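PDB 3HVY: cystathionine beta-lyase family protein, YNBB B.subtilis ortholog from Clostridium acetobutylicum, which probably acts as a pyridoxal-phosphate-dependent lyase on sulfur-containing amino acids, and may be involved in aluminium resistance. Local coordinates for residues D117-I122 and V150-V155; A108-L113 and G143-Y148; C311-E316 and P324-K329; D332-I337 and I402-G407. All coordinates share one frame; numbering follows the deposited sequence. Where two conformers were deposited one is given.

In the fold
Helix 101-111 and the strand after it open two loops that cross: interaction 2 joins 108-113, the helix end and what follows, to loop 143-148, and interaction 1 pairs strand 118-121 with strand 151-154. The two touch, Met119 packing on Leu109, Leu113 and Leu145, so that the helix end and the loop pack against the edge region of the seven-stranded sheet. Far along the chain, interaction 3 closes a short loop between helix 287-317 and residues 324-329, and interaction 4 follows it in series, pairing strand 334-338 with strand 402-406 in the antiparallel sheet. These two also touch, through Pro324 with Gln335 and through Cys311 with Ile337 and Leu405. The centres of interactions 2 and 3 lie about 39 Å apart.

Interaction 1 (D117-I122 and V150-V155); sequences DTMMSI and VKYKMV
Tyr152 reaches across to Ser121, two places further along the neighbouring strand than its own partner Met119. Its CG stands anti to the backbone N (chi1 -177°), which sends the ring along the strand. From CB outward, CG and CD1 pass beside the carbonyl of Met119, with CD1 3.6 Å from Met119 O. The selenium of Met119, a selenomethionine here, lies 5.3 Å from the ring centroid in an oblique Met-aromatic contact. CE1 then comes to 3.5 Å from Ser121 OG, and at the tip Tyr152 OH and Ser121 OG share a hydrogen bond of 2.7 Å. A small serine suits this place, since its hydroxyl can meet both the tyrosine and His181 on the next strand.

The other face carries Thr118, Met120, Lys151 and Lys153. There Met120 SE packs on Val155 CG2 at 3.7 Å, while the amine of Lys153 turns outward to salt bridges with Asp174 and Glu170. Five backbone hydrogen bonds join the strands, running from Lys151 N to Asp117 O (2.9 Å) through to Val155 N to Ser121 O (2.8 Å). This is parallel pairing at the edge of a mixed sheet, the two strands belonging to a beta-alpha-beta unit of the PLP-dependent aminotransferase-like fold.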
loop_
_atom_site.group_PDB
_atom_site.type_symbol
_atom_site.label_atom_id
_atom_site.label_comp_id
_atom_site.label_asym_id
_atom_site.label_seq_id
_atom_site.Cartn_x
_atom_site.Cartn_y
_atom_site.Cartn_z
ATOM N N ASP D 117 -10.155 -37.613 18.181
ATOM C CA ASP D 117 -10.891 -36.649 18.966
ATOM C C ASP D 117 -12.272 -36.475 18.327
ATOM O O ASP D 117 -12.455 -36.726 17.140
ATOM C CB ASP D 117 -10.253 -35.265 18.956
ATOM C CG ASP D 117 -9.011 -35.145 19.800
ATOM O OD1 ASP D 117 -8.683 -36.062 20.550
ATOM O OD2 ASP D 117 -8.398 -34.051 19.754
ATOM N N THR D 118 -13.250 -36.086 19.141
ATOM C CA THR D 118 -14.570 -35.718 18.640
ATOM C C THR D 118 -14.871 -34.245 18.849
ATOM O O THR D 118 -14.611 -33.696 19.921
ATOM C CB THR D 118 -15.667 -36.529 19.280
ATOM O OG1 THR D 118 -15.417 -37.919 19.074
ATOM C CG2 THR D 118 -17.022 -36.142 18.677
HETATM N N MSE D 119 -15.399 -33.613 17.800
HETATM C CA MSE D 119 -15.908 -32.241 17.814
HETATM C C MSE D 119 -17.438 -32.324 17.878
HETATM O O MSE D 119 -18.053 -33.137 17.183
HETATM C CB MSE D 119 -15.526 -31.510 16.521
HETATM C CG MSE D 119 -16.155 -30.171 16.363
HETATM SE SE MSE D 119 -15.816 -29.392 14.580
HETATM C CE MSE D 119 -17.089 -27.874 14.718
HETATM N N MSE D 120 -18.059 -31.469 18.688
HETATM C CA MSE D 120 -19.503 -31.530 18.820
HETATM C C MSE D 120 -20.120 -30.171 18.689
HETATM O O MSE D 120 -19.783 -29.246 19.453
HETATM C CB MSE D 120 -19.926 -32.202 20.140
HETATM C CG MSE D 120 -21.486 -32.327 20.307
HETATM SE SE MSE D 120 -22.077 -33.368 21.820
HETATM C CE MSE D 120 -21.317 -32.214 23.204
ATOM N N SER D 121 -20.981 -30.038 17.683
ATOM C CA SER D 121 -21.724 -28.809 17.448
ATOM C C SER D 121 -23.030 -28.916 18.248
ATOM O O SER D 121 -23.736 -29.929 18.168
ATOM C CB SER D 121 -22.051 -28.605 15.962
ATOM O OG SER D 121 -20.903 -28.256 15.230
ATOM N N ILE D 122 -23.354 -27.886 19.005
ATOM C CA ILE D 122 -24.526 -27.959 19.851
ATOM C C ILE D 122 -25.721 -27.045 19.488
ATOM O O ILE D 122 -26.771 -27.136 20.134
ATOM C CB ILE D 122 -24.183 -27.879 21.334
ATOM C CG1 ILE D 122 -23.635 -26.492 21.691
ATOM C CG2 ILE D 122 -23.230 -29.049 21.743
ATOM C CD1 ILE D 122 -23.544 -26.238 23.239
ATOM N N VAL D 150 -10.882 -37.007 12.718
ATOM C CA VAL D 150 -11.647 -36.302 13.747
ATOM C C VAL D 150 -13.123 -36.663 13.569
ATOM O O VAL D 150 -13.686 -36.499 12.496
ATOM C CB VAL D 150 -11.397 -34.819 13.716
ATOM C CG1 VAL D 150 -12.226 -34.090 14.806
ATOM C CG2 VAL D 150 -9.903 -34.573 13.880
ATOM N N LYS D 151 -13.720 -37.191 14.628
ATOM C CA LYS D 151 -15.130 -37.567 14.633
ATOM C C LYS D 151 -15.984 -36.332 14.899
ATOM O O LYS D 151 -15.503 -35.337 15.473
ATOM C CB LYS D 151 -15.364 -38.648 15.694
ATOM C CG LYS D 151 -14.592 -39.931 15.427
ATOM C CD LYS D 151 -14.666 -40.914 16.609
ATOM C CE LYS D 151 -14.204 -42.336 16.243
ATOM N NZ LYS D 151 -12.747 -42.521 16.015
ATOM N N TYR D 152 -17.240 -36.388 14.455
ATOM C CA TYR D 152 -18.159 -35.264 14.543
ATOM C C TYR D 152 -19.512 -35.664 15.095
ATOM O O TYR D 152 -20.048 -36.673 14.706
ATOM C CB TYR D 152 -18.375 -34.656 13.175
ATOM C CG TYR D 152 -19.273 -33.441 13.182
ATOM C CD1 TYR D 152 -18.880 -32.298 13.811
ATOM C CD2 TYR D 152 -20.491 -33.412 12.493
ATOM C CE1 TYR D 152 -19.674 -31.196 13.832
ATOM C CE2 TYR D 152 -21.291 -32.271 12.485
ATOM C CZ TYR D 152 -20.868 -31.157 13.161
ATOM O OH TYR D 152 -21.607 -29.958 13.188
ATOM N N LYS D 153 -20.021 -34.902 16.054
ATOM C CA LYS D 153 -21.389 -35.090 16.512
ATOM C C LYS D 153 -22.067 -33.751 16.417
ATOM O O LYS D 153 -21.431 -32.719 16.629
ATOM C CB LYS D 153 -21.491 -35.592 17.956
ATOM C CG LYS D 153 -21.028 -36.982 18.143
ATOM C CD LYS D 153 -20.992 -37.455 19.617
ATOM C CE LYS D 153 -20.917 -39.002 19.666
ATOM N NZ LYS D 153 -20.766 -39.610 21.028
HETATM N N MSE D 154 -23.374 -33.784 16.177
HETATM C CA MSE D 154 -24.150 -32.586 16.126
HETATM C C MSE D 154 -25.459 -32.746 16.896
HETATM O O MSE D 154 -26.160 -33.752 16.761
HETATM C CB MSE D 154 -24.357 -32.232 14.668
HETATM C CG MSE D 154 -25.006 -30.908 14.527
HETATM SE SE MSE D 154 -26.717 -31.214 13.779
HETATM C CE MSE D 154 -25.728 -31.116 12.132
ATOM N N VAL D 155 -25.760 -31.783 17.759
ATOM C CA VAL D 155 -26.944 -31.862 18.623
ATOM C C VAL D 155 -27.954 -30.885 18.026
ATOM O O VAL D 155 -27.723 -29.675 17.974
ATOM C CB VAL D 155 -26.663 -31.542 20.128
ATOM C CG1 VAL D 155 -27.931 -31.739 21.019
ATOM C CG2 VAL D 155 -25.471 -32.395 20.711
#

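Interaction 2 (A108-L113 and G143-Y148); sequences ALFGNL and GSLREY
Leu145 sets one methyl on the ring of Phe110, CG anti to the carbonyl carbon (chi1 -73°) carrying the fork there. Its CD2 sits 3.6 Å above the ring plane, offset toward the CD1 rim, and the CH-pi line to the centroid, 3.8 Å long, leans 20° from the normal. The same methyl also meets Leu113 CD1 at 4.2 Å, while the other branch, CD1, faces Leu109 CB; the forked leucine thus fills the hollow between Leu109 and Phe110 of the helix and Leu113 just after it. All three leucines continue onto Met119, so the end of helix 101-111 and the loop before strand 151-154 pack against strand 118-121 of the large sheet of the PLP-dependent fold.

Phe110 is the bump from the other direction, its tip CZ pushed into the loop backbone, 3.2 Å from Gly143 O and 3.5 Å from Leu145 N. Tyr148 CD2 approaches the edge of this ring, near its plane. Gly143 takes a positive phi (69°), a turn easily made without a side chain, and Ser144 OG accepts from Glu147 N at 3.1 Å in an ST motif. Beyond, the second subunit adds its Pro274 against Phe110 and its Phe110 against Tyr148.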
loop_
_atom_site.group_PDB
_atom_site.type_symbol
_atom_site.label_atom_id
_atom_site.label_comp_id
_atom_site.label_asym_id
_atom_site.label_seq_id
_atom_site.Cartn_x
_atom_site.Cartn_y
_atom_site.Cartn_z
ATOM N N ALA D 108 -9.072 -22.401 14.126
ATOM C CA ALA D 108 -9.328 -22.603 15.552
ATOM C C ALA D 108 -9.724 -24.062 15.812
ATOM O O ALA D 108 -9.271 -24.652 16.779
ATOM C CB ALA D 108 -10.379 -21.647 16.082
ATOM N N LEU D 109 -10.508 -24.662 14.905
ATOM C CA LEU D 109 -10.908 -26.042 15.034
ATOM C C LEU D 109 -9.768 -27.016 14.741
ATOM O O LEU D 109 -9.426 -27.831 15.599
ATOM C CB LEU D 109 -12.123 -26.338 14.155
ATOM C CG LEU D 109 -13.379 -25.491 14.488
ATOM C CD1 LEU D 109 -14.445 -25.616 13.358
ATOM C CD2 LEU D 109 -13.890 -25.897 15.868
ATOM N N PHE D 110 -9.163 -26.916 13.554
ATOM C CA PHE D 110 -8.068 -27.798 13.183
ATOM C C PHE D 110 -6.985 -27.780 14.230
ATOM O O PHE D 110 -6.525 -28.811 14.671
ATOM C CB PHE D 110 -7.464 -27.453 11.827
ATOM C CG PHE D 110 -8.113 -28.149 10.685
ATOM C CD1 PHE D 110 -7.805 -29.463 10.402
ATOM C CD2 PHE D 110 -9.030 -27.487 9.877
ATOM C CE1 PHE D 110 -8.427 -30.149 9.338
ATOM C CE2 PHE D 110 -9.673 -28.182 8.815
ATOM C CZ PHE D 110 -9.349 -29.504 8.553
ATOM N N GLY D 111 -6.600 -26.602 14.667
ATOM C CA GLY D 111 -5.506 -26.526 15.609
ATOM C C GLY D 111 -5.712 -27.234 16.927
ATOM O O GLY D 111 -4.738 -27.719 17.547
ATOM N N ASN D 112 -6.967 -27.321 17.347
ATOM C CA ASN D 112 -7.318 -27.849 18.660
ATOM C C ASN D 112 -7.936 -29.229 18.655
ATOM O O ASN D 112 -8.518 -29.668 19.637
ATOM C CB ASN D 112 -8.161 -26.792 19.389
ATOM C CG ASN D 112 -7.306 -25.620 19.890
ATOM O OD1 ASN D 112 -6.537 -25.813 20.803
ATOM N ND2 ASN D 112 -7.398 -24.404 19.252
ATOM N N LEU D 113 -7.760 -29.936 17.545
ATOM C CA LEU D 113 -8.289 -31.281 17.361
ATOM C C LEU D 113 -7.228 -32.182 16.742
ATOM O O LEU D 113 -6.390 -31.742 15.960
ATOM C CB LEU D 113 -9.527 -31.277 16.451
ATOM C CG LEU D 113 -10.747 -30.673 17.155
ATOM C CD1 LEU D 113 -11.793 -30.209 16.148
ATOM C CD2 LEU D 113 -11.321 -31.604 18.237
ATOM N N GLY D 143 -9.374 -32.471 2.579
ATOM C CA GLY D 143 -8.560 -32.302 3.779
ATOM C C GLY D 143 -9.344 -31.892 5.007
ATOM O O GLY D 143 -8.877 -31.109 5.851
ATOM N N SER D 144 -10.533 -32.463 5.130
ATOM C CA SER D 144 -11.411 -32.150 6.237
ATOM C C SER D 144 -10.944 -32.803 7.516
ATOM O O SER D 144 -10.144 -33.759 7.499
ATOM C CB SER D 144 -12.807 -32.672 5.923
ATOM O OG SER D 144 -12.758 -34.084 5.945
ATOM N N LEU D 145 -11.500 -32.316 8.624
ATOM C CA LEU D 145 -11.312 -32.921 9.938
ATOM C C LEU D 145 -11.552 -34.426 9.903
ATOM O O LEU D 145 -10.774 -35.204 10.422
ATOM C CB LEU D 145 -12.244 -32.263 10.951
ATOM C CG LEU D 145 -11.846 -30.825 11.368
ATOM C CD1 LEU D 145 -13.058 -30.114 12.062
ATOM C CD2 LEU D 145 -10.589 -30.867 12.217
ATOM N N ARG D 146 -12.651 -34.834 9.298
ATOM C CA ARG D 146 -12.969 -36.260 9.160
ATOM C C ARG D 146 -11.861 -37.035 8.450
ATOM O O ARG D 146 -11.548 -38.177 8.834
ATOM C CB ARG D 146 -14.266 -36.400 8.383
ATOM C CG ARG D 146 -14.732 -37.854 8.077
ATOM C CD ARG D 146 -15.930 -37.885 7.120
ATOM N NE ARG D 146 -15.535 -37.415 5.767
ATOM C CZ ARG D 146 -14.818 -38.126 4.877
ATOM N NH1 ARG D 146 -14.396 -39.355 5.167
ATOM N NH2 ARG D 146 -14.506 -37.601 3.690
ATOM N N GLU D 147 -11.305 -36.450 7.392
ATOM C CA GLU D 147 -10.208 -37.079 6.660
ATOM C C GLU D 147 -8.965 -37.170 7.533
ATOM O O GLU D 147 -8.073 -37.973 7.252
ATOM C CB GLU D 147 -9.866 -36.319 5.363
ATOM C CG GLU D 147 -10.923 -36.334 4.302
ATOM C CD GLU D 147 -10.634 -35.386 3.149
ATOM O OE1 GLU D 147 -9.503 -35.371 2.617
ATOM O OE2 GLU D 147 -11.549 -34.655 2.746
ATOM N N TYR D 148 -8.883 -36.334 8.570
ATOM C CA TYR D 148 -7.797 -36.452 9.536
ATOM C C TYR D 148 -8.187 -37.216 10.797
ATOM O O TYR D 148 -7.515 -37.103 11.817
ATOM C CB TYR D 148 -7.223 -35.101 9.920
ATOM C CG TYR D 148 -6.341 -34.566 8.835
ATOM C CD1 TYR D 148 -5.004 -34.974 8.733
ATOM C CD2 TYR D 148 -6.837 -33.683 7.883
ATOM C CE1 TYR D 148 -4.191 -34.521 7.716
ATOM C CE2 TYR D 148 -6.024 -33.222 6.855
ATOM C CZ TYR D 148 -4.707 -33.645 6.783
ATOM O OH TYR D 148 -3.907 -33.213 5.773
#

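Interaction 3 (C311-E316 and P324-K329); sequences CARIME and PKYNDK
Arg313 lies along Tyr326, the two side chains pointing the same way. Its CD is centred over one face of the ring, 3.9 Å from the centroid, and farther out the guanidinium stacks on the ring with the planes only 19° apart. The charged carbon is off-centre: CZ is 4.3 Å from the centroid and closer to the hydroxyl end, giving a cation-pi contact beside the CH-pi one. Asn327 CB lies over the opposite face. At the root of the tyrosine, Ala312 CB touches Tyr326 CB at 4.1 Å; a small methyl here lets the loop come close to the helix.

Several groups hold this stack. One turn on from Ala312, Glu316 bonds through OE1 to Arg313 NH1 in a salt bridge of 2.9 Å; OE1 lies in the guanidinium plane, while the nitrogen meets it from above the carboxylate plane. Arg313 NE turns to a second acid, Asp30 of helix 18-55, and the two together fix the rotation of the flat group. A water accepts from Tyr326 N at 2.9 Å and donates weakly to Ala312 O and Glu316 OE1. Another joins Glu316 OE2 to Lys325 NZ, whose direct partner is Asp321. The tyrosine itself is set by the type I turn from Lys325 to Asp328, in which Asp328 OD2 accepts from Lys325 N at 2.8 Å; its CG, between the backbone N and the carbonyl carbon (chi1 78°), turns the ring along Arg313.

With salt bridges to two carboxylates and an aromatic face against it, the guanidinium is probably kept firmly charged, and the loop is joined to the helix by stacking and water bridges in place of direct hydrogen bonds.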
loop_
_atom_site.group_PDB
_atom_site.type_symbol
_atom_site.label_atom_id
_atom_site.label_comp_id
_atom_site.label_asym_id
_atom_site.label_seq_id
_atom_site.Cartn_x
_atom_site.Cartn_y
_atom_site.Cartn_z
ATOM N N CYS D 311 -35.260 -1.669 10.252
ATOM C CA CYS D 311 -35.792 -2.555 9.199
ATOM C C CYS D 311 -36.909 -3.490 9.743
ATOM O O CYS D 311 -37.977 -3.640 9.136
ATOM C CB CYS D 311 -34.649 -3.371 8.603
ATOM S SG CYS D 311 -35.182 -4.539 7.324
ATOM N N ALA D 312 -36.622 -4.185 10.847
ATOM C CA ALA D 312 -37.579 -5.019 11.559
ATOM C C ALA D 312 -38.934 -4.309 11.755
ATOM O O ALA D 312 -39.972 -4.880 11.479
ATOM C CB ALA D 312 -36.992 -5.444 12.980
ATOM N N ARG D 313 -38.910 -3.088 12.301
ATOM C CA ARG D 313 -40.159 -2.383 12.568
ATOM C C ARG D 313 -40.869 -1.944 11.309
ATOM O O ARG D 313 -42.065 -2.206 11.172
ATOM C CB ARG D 313 -40.004 -1.186 13.491
ATOM C CG ARG D 313 -41.332 -0.581 13.896
ATOM C CD ARG D 313 -42.299 -1.623 14.444
ATOM N NE ARG D 313 -43.428 -1.002 15.184
ATOM C CZ ARG D 313 -44.461 -1.655 15.723
ATOM N NH1 ARG D 313 -44.594 -2.996 15.630
ATOM N NH2 ARG D 313 -45.424 -0.949 16.302
ATOM N N ILE D 314 -40.150 -1.316 10.371
ATOM C CA ILE D 314 -40.822 -0.839 9.177
ATOM C C ILE D 314 -41.378 -1.989 8.312
ATOM O O ILE D 314 -42.475 -1.883 7.793
ATOM C CB ILE D 314 -39.983 0.158 8.360
ATOM C CG1 ILE D 314 -40.919 1.002 7.466
ATOM C CG2 ILE D 314 -38.853 -0.550 7.536
ATOM C CD1 ILE D 314 -40.153 2.114 6.613
HETATM N N MSE D 315 -40.674 -3.103 8.192
HETATM C CA MSE D 315 -41.196 -4.188 7.361
HETATM C C MSE D 315 -42.425 -4.789 8.071
HETATM O O MSE D 315 -43.384 -5.226 7.447
HETATM C CB MSE D 315 -40.116 -5.237 7.088
HETATM C CG MSE D 315 -38.888 -4.700 6.336
HETATM SE SE MSE D 315 -39.375 -3.887 4.664
HETATM C CE MSE D 315 -39.816 -5.491 3.656
ATOM N N GLU D 316 -42.388 -4.813 9.397
ATOM C CA GLU D 316 -43.543 -5.253 10.176
ATOM C C GLU D 316 -44.760 -4.308 9.989
ATOM O O GLU D 316 -45.887 -4.772 9.758
ATOM C CB GLU D 316 -43.146 -5.349 11.627
ATOM C CG GLU D 316 -44.215 -5.659 12.609
ATOM C CD GLU D 316 -43.621 -6.054 13.919
ATOM O OE1 GLU D 316 -43.044 -5.190 14.620
ATOM O OE2 GLU D 316 -43.696 -7.253 14.203
ATOM N N PRO D 324 -35.129 -11.010 14.211
ATOM C CA PRO D 324 -35.879 -10.772 15.438
ATOM C C PRO D 324 -36.843 -9.604 15.298
ATOM O O PRO D 324 -36.788 -8.864 14.280
ATOM C CB PRO D 324 -34.785 -10.384 16.460
ATOM C CG PRO D 324 -33.510 -10.817 15.834
ATOM C CD PRO D 324 -33.704 -10.684 14.368
ATOM N N LYS D 325 -37.698 -9.415 16.315
ATOM C CA LYS D 325 -38.629 -8.288 16.319
ATOM C C LYS D 325 -37.847 -7.062 16.719
ATOM O O LYS D 325 -36.786 -7.185 17.281
ATOM C CB LYS D 325 -39.779 -8.530 17.281
ATOM C CG LYS D 325 -40.535 -9.812 16.955
ATOM C CD LYS D 325 -41.107 -9.853 15.588
ATOM C CE LYS D 325 -41.628 -11.306 15.365
ATOM N NZ LYS D 325 -42.502 -11.292 14.233
ATOM N N TYR D 326 -38.376 -5.898 16.400
ATOM C CA TYR D 326 -37.710 -4.644 16.665
ATOM C C TYR D 326 -37.297 -4.430 18.094
ATOM O O TYR D 326 -36.294 -3.798 18.356
ATOM C CB TYR D 326 -38.601 -3.487 16.202
ATOM C CG TYR D 326 -39.743 -3.099 17.082
ATOM C CD1 TYR D 326 -40.848 -3.932 17.226
ATOM C CD2 TYR D 326 -39.764 -1.865 17.726
ATOM C CE1 TYR D 326 -41.914 -3.579 17.975
ATOM C CE2 TYR D 326 -40.873 -1.479 18.479
ATOM C CZ TYR D 326 -41.936 -2.339 18.597
ATOM O OH TYR D 326 -43.041 -2.016 19.317
ATOM N N ASN D 327 -38.070 -4.984 19.016
ATOM C CA ASN D 327 -37.793 -4.839 20.413
ATOM C C ASN D 327 -37.198 -6.050 21.053
ATOM O O ASN D 327 -37.121 -6.072 22.255
ATOM C CB ASN D 327 -38.996 -4.315 21.184
ATOM C CG ASN D 327 -40.113 -5.320 21.268
ATOM O OD1 ASN D 327 -40.124 -6.310 20.549
ATOM N ND2 ASN D 327 -41.064 -5.066 22.133
ATOM N N ASP D 328 -36.803 -7.061 20.261
ATOM C CA ASP D 328 -35.940 -8.137 20.744
ATOM C C ASP D 328 -34.537 -7.596 20.768
ATOM O O ASP D 328 -34.012 -7.194 19.730
ATOM C CB ASP D 328 -35.920 -9.334 19.783
ATOM C CG ASP D 328 -37.208 -10.118 19.801
ATOM O OD1 ASP D 328 -37.835 -10.214 20.875
ATOM O OD2 ASP D 328 -37.571 -10.676 18.756
ATOM N N LYS D 329 -33.929 -7.561 21.938
ATOM C CA LYS D 329 -32.576 -7.017 22.067
ATOM C C LYS D 329 -31.573 -7.941 21.327
ATOM O O LYS D 329 -31.599 -9.155 21.430
ATOM C CB LYS D 329 -32.181 -6.773 23.533
ATOM C CG LYS D 329 -33.122 -5.736 24.293
ATOM C CD LYS D 329 -33.197 -4.342 23.616
ATOM C CE LYS D 329 -33.879 -3.265 24.487
ATOM N NZ LYS D 329 -35.356 -3.336 24.521
HETATM O O HOH W 1 -40.483 -5.762 14.377
HETATM O O HOH W 2 -43.297 -9.076 12.293
#

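Interaction 4 (D332-I337 and I402-G407); sequences DIIQAI and IGYLQG
Two neighbouring strands of the C-terminal antiparallel sheet, 334-338 and 402-406, meet here. Gln335 and Leu405 form a hydrogen-bonded pair, Leu405 N reaching Gln335 O at 2.8 Å and Gln335 N reaching Leu405 O at 2.9 Å; Ile337 and Gly403 repeat the pattern. Between them Ala336 and Tyr404 make a non-hydrogen-bonded pair, and the methyl of Ala336 comes to 3.8 Å from Tyr404 CE1. Such a small side chain suits the place, because Ile402 CG2 packs on the same methyl at 3.9 Å. Ile334 CG2 approaches the tyrosine at its ring edge, and the ring's hydroxyl bonds to Gly189 O.

The sheet is covered on the Gln335, Ile337 and Leu405 side by helices 287-317 and 342-354, an alpha/beta layer of the small C-terminal domain expected in this PLP-dependent family. Apolar Ile337 and Leu405 suit that buried face, both resting on Cys311, whereas the amide of Gln335 bends back at chi2 (56°) so that NE2 donates to Ala336 O and Pro324 O while OE1 accepts from Arg330 NH1.

Toward the other end, Ile334 CD1 lies 3.4 Å from Gln406 CB, the two side chains running alongside each other, and Gln406 NE2 goes on to Ser392. Beyond the paired residues, a water donates to Ile333 O at 2.7 Å and accepts from Gly407 N. Close by, Asp332 OD1 accepts from Ile334 N in an Asx turn.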
loop_
_atom_site.group_PDB
_atom_site.type_symbol
_atom_site.label_atom_id
_atom_site.label_comp_id
_atom_site.label_asym_id
_atom_site.label_seq_id
_atom_site.Cartn_x
_atom_site.Cartn_y
_atom_site.Cartn_z
ATOM N N ASP D 332 -26.480 -9.933 17.319
ATOM C CA ASP D 332 -25.732 -9.737 16.097
ATOM C C ASP D 332 -26.413 -8.665 15.224
ATOM O O ASP D 332 -27.388 -8.061 15.644
ATOM C CB ASP D 332 -25.498 -11.053 15.368
ATOM C CG ASP D 332 -26.759 -11.646 14.837
ATOM O OD1 ASP D 332 -27.688 -10.865 14.601
ATOM O OD2 ASP D 332 -26.830 -12.871 14.632
ATOM N N ILE D 333 -25.850 -8.404 14.056
ATOM C CA ILE D 333 -26.342 -7.346 13.152
ATOM C C ILE D 333 -27.328 -7.829 12.075
ATOM O O ILE D 333 -27.726 -7.064 11.201
ATOM C CB ILE D 333 -25.189 -6.566 12.448
ATOM C CG1 ILE D 333 -24.317 -7.477 11.597
ATOM C CG2 ILE D 333 -24.303 -5.786 13.467
ATOM C CD1 ILE D 333 -23.423 -6.734 10.589
ATOM N N ILE D 334 -27.754 -9.067 12.164
ATOM C CA ILE D 334 -28.580 -9.647 11.117
ATOM C C ILE D 334 -30.079 -9.425 11.354
ATOM O O ILE D 334 -30.533 -9.490 12.494
ATOM C CB ILE D 334 -28.390 -11.161 11.030
ATOM C CG1 ILE D 334 -26.903 -11.533 10.911
ATOM C CG2 ILE D 334 -29.223 -11.752 9.860
ATOM C CD1 ILE D 334 -26.215 -10.831 9.803
ATOM N N GLN D 335 -30.829 -9.186 10.253
ATOM C CA GLN D 335 -32.261 -9.041 10.294
ATOM C C GLN D 335 -32.829 -9.919 9.212
ATOM O O GLN D 335 -32.420 -9.799 8.063
ATOM C CB GLN D 335 -32.713 -7.621 9.969
ATOM C CG GLN D 335 -34.220 -7.396 10.135
ATOM C CD GLN D 335 -34.710 -7.765 11.532
ATOM O OE1 GLN D 335 -34.159 -7.290 12.510
ATOM N NE2 GLN D 335 -35.766 -8.591 11.622
ATOM N N ALA D 336 -33.803 -10.743 9.578
ATOM C CA ALA D 336 -34.528 -11.630 8.643
ATOM C C ALA D 336 -35.947 -11.099 8.403
ATOM O O ALA D 336 -36.563 -10.524 9.306
ATOM C CB ALA D 336 -34.549 -13.108 9.175
ATOM N N ILE D 337 -36.446 -11.280 7.183
ATOM C CA ILE D 337 -37.752 -10.808 6.785
ATOM C C ILE D 337 -38.413 -11.970 5.990
ATOM O O ILE D 337 -37.821 -12.450 5.028
ATOM C CB ILE D 337 -37.648 -9.595 5.837
ATOM C CG1 ILE D 337 -36.719 -8.481 6.402
ATOM C CG2 ILE D 337 -39.076 -9.067 5.462
ATOM C CD1 ILE D 337 -36.366 -7.406 5.367
ATOM N N ILE D 402 -37.476 -16.103 2.898
ATOM C CA ILE D 402 -36.935 -15.267 3.914
ATOM C C ILE D 402 -35.723 -14.604 3.343
ATOM O O ILE D 402 -34.869 -15.242 2.721
ATOM C CB ILE D 402 -36.486 -16.096 5.116
ATOM C CG1 ILE D 402 -37.688 -16.791 5.784
ATOM C CG2 ILE D 402 -35.716 -15.193 6.112
ATOM C CD1 ILE D 402 -37.352 -18.020 6.584
ATOM N N GLY D 403 -35.597 -13.304 3.597
ATOM C CA GLY D 403 -34.409 -12.593 3.203
ATOM C C GLY D 403 -33.629 -12.092 4.395
ATOM O O GLY D 403 -34.204 -11.787 5.467
ATOM N N TYR D 404 -32.320 -11.933 4.195
ATOM C CA TYR D 404 -31.453 -11.555 5.290
ATOM C C TYR D 404 -30.709 -10.296 4.944
ATOM O O TYR D 404 -29.999 -10.266 3.951
ATOM C CB TYR D 404 -30.495 -12.693 5.615
ATOM C CG TYR D 404 -31.218 -13.991 5.892
ATOM C CD1 TYR D 404 -31.559 -14.371 7.173
ATOM C CD2 TYR D 404 -31.575 -14.816 4.863
ATOM C CE1 TYR D 404 -32.241 -15.566 7.398
ATOM C CE2 TYR D 404 -32.251 -15.968 5.081
ATOM C CZ TYR D 404 -32.586 -16.343 6.357
ATOM O OH TYR D 404 -33.280 -17.542 6.578
ATOM N N LEU D 405 -30.905 -9.264 5.766
ATOM C CA LEU D 405 -30.283 -7.959 5.605
ATOM C C LEU D 405 -29.291 -7.763 6.725
ATOM O O LEU D 405 -29.538 -8.141 7.855
ATOM C CB LEU D 405 -31.345 -6.847 5.699
ATOM C CG LEU D 405 -30.832 -5.402 5.596
ATOM C CD1 LEU D 405 -30.842 -4.995 4.164
ATOM C CD2 LEU D 405 -31.640 -4.409 6.389
ATOM N N GLN D 406 -28.135 -7.229 6.400
ATOM C CA GLN D 406 -27.182 -6.856 7.429
ATOM C C GLN D 406 -26.282 -5.740 6.992
ATOM O O GLN D 406 -26.040 -5.556 5.816
ATOM C CB GLN D 406 -26.317 -8.005 7.910
ATOM C CG GLN D 406 -25.401 -8.573 6.910
ATOM C CD GLN D 406 -26.106 -9.490 6.006
ATOM O OE1 GLN D 406 -26.797 -10.398 6.457
ATOM N NE2 GLN D 406 -25.977 -9.259 4.715
ATOM N N GLY D 407 -25.826 -4.966 7.964
ATOM C CA GLY D 407 -24.836 -3.951 7.719
ATOM C C GLY D 407 -25.399 -2.584 7.489
ATOM O O GLY D 407 -26.590 -2.404 7.434
HETATM O O HOH W 3 -27.684 -4.606 10.190
#